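Local coordinates for DUF72 domain-containing protein (Thermotoga maritima, PDB 1VPQ) that is of unknown function but belongs to the DUF72 family, folds as a TIM-type barrel and binds a sulfate ion in the crystal, at residues V83-P86 against G87-H91; E168-N172 against H173-F177; V29-P32 against E33-P37. All coordinates share one frame; numbering follows the deposited sequence.

Contact 1 of 3, residues V83-P86 against G87-H91; sequences VKTP and GSVTH. With SO4 (sulfate ion), chain B.
Thr-85 and Thr-90 meet where strand 80-84 of the barrel gives way to helix 87-91, the oxygen of one against the methyl of the other. Thr-85 OG1 lies 3.2 Å from Thr-90 CG2, a close van der Waals approach. The apolar part of this local contact is thin: the ring carbon Pro-86 CD comes within 4.3 Å of Val-89 CG2. Val-89 suits this buried spot because its apolar branches pack on Met-104 of helix 101-116.

The polar links are backbone and water. Pro-86 holds the N-cap position, and Pro-86 O accepts a weak hydrogen bond from Val-89 N (3.2 Å, 134° at the hydrogen). Water 1 joins the segments: it donates to Thr-85 O at 2.7 Å and pairs with Thr-90 OG1 at 2.6 Å. With chi1 at 49°, Thr-90 OG1 sits between its own backbone N and carbonyl carbon, and it is also hydrogen-bonded to His-91 ND1, 2.9 Å away in the plane of the imidazole. Ser-88 OG instead turns to Asp-103.

The ligand contact belongs to Lys-84, whose chain, extended beyond CG, lets NZ donate a hydrogen bond to sulfate O4 at 2.7 Å. Gln-126 also holds that amine, while Arg-157, Arg-203 and Tyr-220 grip the same ion. Such basic lining at the C-terminal ends of the strands, where TIM barrels carry their active sites, is consistent with a pocket for an anionic group, although the sulfate itself probably came from the crystallisation liquor.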
loop_
_atom_site.group_PDB
_atom_site.type_symbol
_atom_site.label_atom_id
_atom_site.label_comp_id
_atom_site.label_asym_id
_atom_site.label_seq_id
_atom_site.Cartn_x
_atom_site.Cartn_y
_atom_site.Cartn_z
ATOM N N VAL A 83 6.160 -2.688 -1.688
ATOM C CA VAL A 83 6.692 -1.708 -2.639
ATOM C C VAL A 83 5.727 -1.472 -3.792
ATOM O O VAL A 83 5.139 -2.412 -4.316
ATOM C CB VAL A 83 8.060 -2.159 -3.234
ATOM C CG1 VAL A 83 8.795 -0.982 -3.871
ATOM C CG2 VAL A 83 8.927 -2.746 -2.172
ATOM N N LYS A 84 5.588 -0.209 -4.193
ATOM C CA LYS A 84 4.829 0.133 -5.391
ATOM C C LYS A 84 5.645 -0.167 -6.653
ATOM O O LYS A 84 6.848 0.117 -6.705
ATOM C CB LYS A 84 4.414 1.610 -5.378
ATOM C CG LYS A 84 3.170 1.900 -4.567
ATOM C CD LYS A 84 2.625 3.281 -4.887
ATOM C CE LYS A 84 1.239 3.495 -4.296
ATOM N NZ LYS A 84 0.641 4.794 -4.735
ATOM N N THR A 85 4.981 -0.730 -7.666
ATOM C CA THR A 85 5.572 -0.901 -8.999
ATOM C C THR A 85 5.925 0.476 -9.555
ATOM O O THR A 85 5.418 1.491 -9.063
ATOM C CB THR A 85 4.598 -1.567 -10.016
ATOM O OG1 THR A 85 3.466 -0.713 -10.235
ATOM C CG2 THR A 85 4.134 -2.946 -9.546
ATOM N N PRO A 86 6.775 0.521 -10.602
ATOM C CA PRO A 86 7.047 1.822 -11.221
ATOM C C PRO A 86 5.762 2.472 -11.737
ATOM O O PRO A 86 4.779 1.773 -12.012
ATOM C CB PRO A 86 7.998 1.481 -12.377
ATOM C CG PRO A 86 8.577 0.153 -12.027
ATOM C CD PRO A 86 7.509 -0.570 -11.270
ATOM N N GLY A 87 5.778 3.797 -11.830
ATOM C CA GLY A 87 4.622 4.579 -12.268
ATOM C C GLY A 87 4.176 4.318 -13.695
ATOM O O GLY A 87 2.997 4.436 -14.002
ATOM N N SER A 88 5.115 3.971 -14.566
ATOM C CA SER A 88 4.803 3.586 -15.948
ATOM C C SER A 88 3.839 2.395 -16.025
ATOM O O SER A 88 2.926 2.355 -16.853
ATOM C CB SER A 88 6.086 3.199 -16.680
ATOM O OG SER A 88 6.704 2.086 -16.055
ATOM N N VAL A 89 4.073 1.419 -15.160
ATOM C CA VAL A 89 3.322 0.172 -15.181
ATOM C C VAL A 89 1.863 0.413 -14.805
ATOM O O VAL A 89 0.963 -0.138 -15.427
ATOM C CB VAL A 89 3.987 -0.881 -14.265
ATOM C CG1 VAL A 89 3.079 -2.100 -14.046
ATOM C CG2 VAL A 89 5.335 -1.303 -14.864
ATOM N N THR A 90 1.642 1.267 -13.809
ATOM C CA THR A 90 0.295 1.553 -13.301
ATOM C C THR A 90 -0.437 2.767 -13.925
ATOM O O THR A 90 -1.671 2.801 -13.914
ATOM C CB THR A 90 0.334 1.714 -11.782
ATOM O OG1 THR A 90 1.386 2.621 -11.424
ATOM C CG2 THR A 90 0.577 0.362 -11.128
ATOM N N HIS A 91 0.298 3.737 -14.463
ATOM C CA HIS A 91 -0.305 5.004 -14.922
ATOM C C HIS A 91 -0.108 5.351 -16.408
ATOM O O HIS A 91 -0.668 6.341 -16.876
ATOM C CB HIS A 91 0.251 6.177 -14.091
ATOM C CG HIS A 91 -0.227 6.195 -12.673
ATOM N ND1 HIS A 91 0.148 5.243 -11.747
ATOM C CD2 HIS A 91 -1.050 7.049 -12.023
ATOM C CE1 HIS A 91 -0.437 5.503 -10.591
ATOM N NE2 HIS A 91 -1.166 6.596 -10.731
HETATM S S SO4 B . -2.439 6.291 -3.466
HETATM O O1 SO4 B . -3.365 5.246 -3.893
HETATM O O2 SO4 B . -2.115 7.170 -4.584
HETATM O O3 SO4 B . -3.080 7.063 -2.413
HETATM O O4 SO4 B . -1.201 5.676 -2.998
HETATM O O HOH W 1 2.847 2.378 -9.318
#

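Contact 2 of 3, residues E168-N172 against H173-F177; sequences EFLRN and HGITF
His-173 folds its imidazole back over Phe-169 where helix 164-173 ends, inside the beta-alpha-beta unit made with strands 152-155 and 176-181. The ending has the 6→1 hydrogen bond and hydrophobic pair of a Schellman motif. In the first shell, His-173 ND1 donates to Phe-169 O at 2.7 Å, nearly straight at 167°, with the carbonyl oxygen in the imidazole plane. The same ring lies obliquely across Phe-169, the planes 33° apart, and His-173 CE1 closes to 3.2 Å from Phe-169 CE1. Histidine suits the place because one flat ring can both donate from its edge and cover an aromatic face. With an alanine here, the Phe-169 carbonyl would probably lose its straightest partner and one face of the phenyl ring its imidazole cover.

The hydrophobic pair comes next. Leu-170 CD2 rests 3.8 Å from Ile-175 CB, and its other methyl, CD1, reaches 3.8 Å from Phe-177 CD1, so the branched leucine bridges the chain as it leaves the helix and enters the strand. Phe-169, its CG anti to the backbone N (chi1 174°), also sets CE2 4.1 Å from Ile-175 CD1.

Farther out, helix 135-147 packs on Phe-169 through Val-138 and Leu-141, and its Arg-145 binds His-173 O. Ile-175 touches Val-154 of the adjacent strand, and Phe-177 meets Tyr-167 edge-to-face.

The backbone reversal at Gly-174 helps to place these side chains; its positive phi suits a residue lacking a CB. There Leu-170 O accepts both Ile-175 N and His-173 N, each at 3.1 Å, from opposite faces of its carbonyl plane.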
loop_
_atom_site.group_PDB
_atom_site.type_symbol
_atom_site.label_atom_id
_atom_site.label_comp_id
_atom_site.label_asym_id
_atom_site.label_seq_id
_atom_site.Cartn_x
_atom_site.Cartn_y
_atom_site.Cartn_z
ATOM N N GLU A 168 -12.926 -12.927 -10.142
ATOM C CA GLU A 168 -12.627 -14.178 -10.834
ATOM C C GLU A 168 -11.286 -14.095 -11.557
ATOM O O GLU A 168 -10.496 -15.038 -11.527
ATOM C CB GLU A 168 -13.748 -14.533 -11.824
ATOM C CG GLU A 168 -15.057 -14.906 -11.127
ATOM C CD GLU A 168 -16.146 -15.415 -12.071
ATOM O OE1 GLU A 168 -16.194 -14.960 -13.236
ATOM O OE2 GLU A 168 -16.969 -16.263 -11.638
ATOM N N PHE A 169 -11.026 -12.961 -12.203
ATOM C CA PHE A 169 -9.745 -12.764 -12.870
ATOM C C PHE A 169 -8.583 -12.822 -11.869
ATOM O O PHE A 169 -7.609 -13.545 -12.076
ATOM C CB PHE A 169 -9.704 -11.445 -13.652
ATOM C CG PHE A 169 -8.352 -11.151 -14.236
ATOM C CD1 PHE A 169 -7.950 -11.739 -15.432
ATOM C CD2 PHE A 169 -7.458 -10.335 -13.566
ATOM C CE1 PHE A 169 -6.681 -11.482 -15.957
ATOM C CE2 PHE A 169 -6.199 -10.086 -14.081
ATOM C CZ PHE A 169 -5.810 -10.656 -15.272
ATOM N N LEU A 170 -8.692 -12.049 -10.793
ATOM C CA LEU A 170 -7.643 -11.992 -9.782
ATOM C C LEU A 170 -7.367 -13.393 -9.228
ATOM O O LEU A 170 -6.229 -13.830 -9.223
ATOM C CB LEU A 170 -8.016 -11.024 -8.661
ATOM C CG LEU A 170 -8.167 -9.543 -9.035
ATOM C CD1 LEU A 170 -8.623 -8.741 -7.843
ATOM C CD2 LEU A 170 -6.878 -8.953 -9.583
ATOM N N ARG A 171 -8.414 -14.077 -8.778
ATOM C CA ARG A 171 -8.329 -15.481 -8.335
ATOM C C ARG A 171 -7.703 -16.457 -9.335
ATOM O O ARG A 171 -7.004 -17.413 -8.947
ATOM C CB ARG A 171 -9.726 -16.017 -7.989
ATOM C CG ARG A 171 -10.179 -15.732 -6.572
ATOM C CD ARG A 171 -11.530 -16.379 -6.294
ATOM N NE ARG A 171 -12.621 -15.413 -6.392
ATOM C CZ ARG A 171 -13.096 -14.679 -5.380
ATOM N NH1 ARG A 171 -12.593 -14.782 -4.145
ATOM N NH2 ARG A 171 -14.096 -13.826 -5.602
ATOM N N ASN A 172 -7.994 -16.277 -10.620
ATOM C CA ASN A 172 -7.459 -17.191 -11.630
ATOM C C ASN A 172 -5.977 -16.950 -11.878
ATOM O O ASN A 172 -5.283 -17.823 -12.394
ATOM C CB ASN A 172 -8.234 -17.089 -12.938
ATOM C CG ASN A 172 -9.505 -17.919 -12.934
ATOM O OD1 ASN A 172 -9.555 -19.010 -12.378
ATOM N ND2 ASN A 172 -10.533 -17.407 -13.576
ATOM N N HIS A 173 -5.499 -15.768 -11.490
ATOM C CA HIS A 173 -4.111 -15.381 -11.713
ATOM C C HIS A 173 -3.303 -15.151 -10.439
ATOM O O HIS A 173 -2.166 -14.706 -10.512
ATOM C CB HIS A 173 -4.086 -14.151 -12.617
ATOM C CG HIS A 173 -4.704 -14.404 -13.955
ATOM N ND1 HIS A 173 -6.056 -14.275 -14.185
ATOM C CD2 HIS A 173 -4.163 -14.850 -15.113
ATOM C CE1 HIS A 173 -6.315 -14.598 -15.440
ATOM N NE2 HIS A 173 -5.184 -14.948 -16.025
ATOM N N GLY A 174 -3.884 -15.480 -9.281
ATOM C CA GLY A 174 -3.195 -15.372 -7.988
ATOM C C GLY A 174 -2.718 -13.968 -7.646
ATOM O O GLY A 174 -1.614 -13.780 -7.122
ATOM N N ILE A 175 -3.548 -12.978 -7.950
ATOM C CA ILE A 175 -3.268 -11.591 -7.580
ATOM C C ILE A 175 -4.063 -11.237 -6.330
ATOM O O ILE A 175 -5.274 -11.421 -6.280
ATOM C CB ILE A 175 -3.614 -10.614 -8.707
ATOM C CG1 ILE A 175 -2.790 -10.941 -9.961
ATOM C CG2 ILE A 175 -3.354 -9.169 -8.258
ATOM C CD1 ILE A 175 -3.312 -10.312 -11.244
ATOM N N THR A 176 -3.360 -10.739 -5.319
ATOM C CA THR A 176 -3.975 -10.352 -4.060
ATOM C C THR A 176 -4.775 -9.050 -4.248
ATOM O O THR A 176 -4.286 -8.067 -4.818
ATOM C CB THR A 176 -2.900 -10.203 -2.955
ATOM O OG1 THR A 176 -2.312 -11.488 -2.684
ATOM C CG2 THR A 176 -3.483 -9.621 -1.668
ATOM N N PHE A 177 -6.017 -9.073 -3.776
ATOM C CA PHE A 177 -6.922 -7.936 -3.878
ATOM C C PHE A 177 -6.666 -6.911 -2.763
ATOM O O PHE A 177 -6.661 -7.254 -1.577
ATOM C CB PHE A 177 -8.380 -8.419 -3.827
ATOM C CG PHE A 177 -9.373 -7.301 -3.800
ATOM C CD1 PHE A 177 -9.572 -6.507 -4.922
ATOM C CD2 PHE A 177 -10.088 -7.019 -2.648
ATOM C CE1 PHE A 177 -10.476 -5.468 -4.902
ATOM C CE2 PHE A 177 -10.989 -5.981 -2.618
ATOM C CZ PHE A 177 -11.180 -5.199 -3.740
#

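Contact 3 of 3, residues V29-P32 against E33-P37; sequences VVYP and EHLKP
Leu-35 packs its CD2 methyl on Tyr-31 and Pro-32 across a type I beta turn that runs from Pro-32 to Leu-35 in the long loop between strand 13-18 and helix 40-46. This inner side is the compact one. Leu-35 CD2 lies 3.9 Å from the ring carbon Pro-32 CD and 4.0 Å from Tyr-31 CD1, approaching the phenol ring obliquely. The leucine gets there with CG anti to the backbone N (chi1 -168°), which puts CD2 against Pro-32 and Tyr-31. The turn is closed by Leu-35 N, which donates to Pro-32 O at 3.1 Å and 163°, arriving well above the carbonyl plane. Proline suits the residue that opens the turn, its ring fixing phi near -60° and offering a rigid apolar surface to Leu-35.

Helix 40-46 completes the packing. Tyr-31 stacks on Phe-40 and Tyr-31 OH is hydrogen-bonded to Phe-21 O, while Leu-35 touches both Phe-40 and Tyr-43.

The two middle residues of the turn form the loose side, facing solvent. Glu-33 points away from the proline, only its CB coming within 3.7 Å of Pro-32 C. Glu-33 CB also lies over one face of the His-34 imidazole, offset toward the rim, 3.9 Å above its plane. Polar residues suit these exposed corners, where a side chain need not be buried.

The division implies that the turn is probably held by one backbone bond and a small apolar patch backed by helix 40-46, while its polar corners add little to the grip.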
loop_
_atom_site.group_PDB
_atom_site.type_symbol
_atom_site.label_atom_id
_atom_site.label_comp_id
_atom_site.label_asym_id
_atom_site.label_seq_id
_atom_site.Cartn_x
_atom_site.Cartn_y
_atom_site.Cartn_z
ATOM N N VAL A 29 4.344 15.687 16.156
ATOM C CA VAL A 29 3.078 14.979 16.091
ATOM C C VAL A 29 3.360 13.577 16.621
ATOM O O VAL A 29 3.076 13.307 17.780
ATOM C CB VAL A 29 2.489 14.977 14.654
ATOM C CG1 VAL A 29 1.181 14.185 14.591
ATOM C CG2 VAL A 29 2.259 16.404 14.173
ATOM N N VAL A 30 3.951 12.711 15.801
ATOM C CA VAL A 30 4.376 11.377 16.267
ATOM C C VAL A 30 5.884 11.231 16.384
ATOM O O VAL A 30 6.365 10.321 17.059
ATOM C CB VAL A 30 3.830 10.218 15.397
ATOM C CG1 VAL A 30 2.319 10.103 15.560
ATOM C CG2 VAL A 30 4.221 10.377 13.929
ATOM N N TYR A 31 6.630 12.101 15.711
ATOM C CA TYR A 31 8.075 12.176 15.893
ATOM C C TYR A 31 8.411 13.336 16.835
ATOM O O TYR A 31 7.755 14.388 16.790
ATOM C CB TYR A 31 8.810 12.374 14.555
ATOM C CG TYR A 31 8.753 11.211 13.583
ATOM C CD1 TYR A 31 8.683 9.888 14.027
ATOM C CD2 TYR A 31 8.815 11.436 12.212
ATOM C CE1 TYR A 31 8.643 8.830 13.134
ATOM C CE2 TYR A 31 8.779 10.378 11.305
ATOM C CZ TYR A 31 8.693 9.075 11.772
ATOM O OH TYR A 31 8.654 8.023 10.880
ATOM N N PRO A 32 9.451 13.163 17.679
ATOM C CA PRO A 32 9.857 14.278 18.515
ATOM C C PRO A 32 10.272 15.459 17.651
ATOM O O PRO A 32 10.811 15.268 16.560
ATOM C CB PRO A 32 11.055 13.725 19.289
ATOM C CG PRO A 32 10.928 12.252 19.205
ATOM C CD PRO A 32 10.301 11.978 17.897
ATOM N N GLU A 33 10.006 16.664 18.141
ATOM C CA GLU A 33 10.348 17.898 17.433
ATOM C C GLU A 33 11.752 17.866 16.832
ATOM O O GLU A 33 11.953 18.233 15.675
ATOM C CB GLU A 33 10.243 19.083 18.390
ATOM C CG GLU A 33 8.827 19.538 18.659
ATOM C CD GLU A 33 8.321 20.512 17.615
ATOM O OE1 GLU A 33 8.938 21.588 17.444
ATOM O OE2 GLU A 33 7.298 20.214 16.974
ATOM N N HIS A 34 12.711 17.401 17.630
ATOM C CA HIS A 34 14.129 17.503 17.296
ATOM C C HIS A 34 14.756 16.167 16.858
ATOM O O HIS A 34 15.971 15.976 17.011
ATOM C CB HIS A 34 14.891 18.083 18.497
ATOM C CG HIS A 34 14.369 19.410 18.965
ATOM N ND1 HIS A 34 14.552 20.578 18.254
ATOM C CD2 HIS A 34 13.679 19.754 20.079
ATOM C CE1 HIS A 34 13.994 21.583 18.905
ATOM N NE2 HIS A 34 13.458 21.111 20.017
ATOM N N LEU A 35 13.940 15.261 16.307
ATOM C CA LEU A 35 14.447 14.011 15.718
ATOM C C LEU A 35 15.113 14.309 14.368
ATOM O O LEU A 35 14.575 15.064 13.564
ATOM C CB LEU A 35 13.312 12.995 15.542
ATOM C CG LEU A 35 13.691 11.544 15.215
ATOM C CD1 LEU A 35 14.462 10.910 16.361
ATOM C CD2 LEU A 35 12.460 10.698 14.882
ATOM N N LYS A 36 16.301 13.753 14.136
ATOM C CA LYS A 36 16.981 13.921 12.846
ATOM C C LYS A 36 16.329 12.987 11.837
ATOM O O LYS A 36 15.912 11.886 12.216
ATOM C CB LYS A 36 18.478 13.622 12.955
ATOM C CG LYS A 36 19.297 14.775 13.515
ATOM N N PRO A 37 16.224 13.417 10.561
ATOM C CA PRO A 37 15.576 12.593 9.532
ATOM C C PRO A 37 16.241 11.231 9.308
ATOM O O PRO A 37 15.569 10.266 8.935
ATOM C CB PRO A 37 15.676 13.457 8.269
ATOM C CG PRO A 37 15.887 14.839 8.758
ATOM C CD PRO A 37 16.691 14.700 10.004
#

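All three contacts are local and come in the chain order 3, 1, 2. Contacts 1 and 2 belong to the same parallel sheet at opposite ends of its strands: contact 1 follows the end of strand 80-84, whereas contact 2 leads into the start of strand 176-181. Their nearest atoms are about 10 Å apart and their centres 18 Å. Contact 3 lies out on the surface, about 17 Å from contact 1 and about 25 Å from contact 2 between nearest atoms, and across the chain's centre from the latter. Among the three, contact 1 reaches the bound sulfate; the other two are structural packing in the barrel's outer layer and loops.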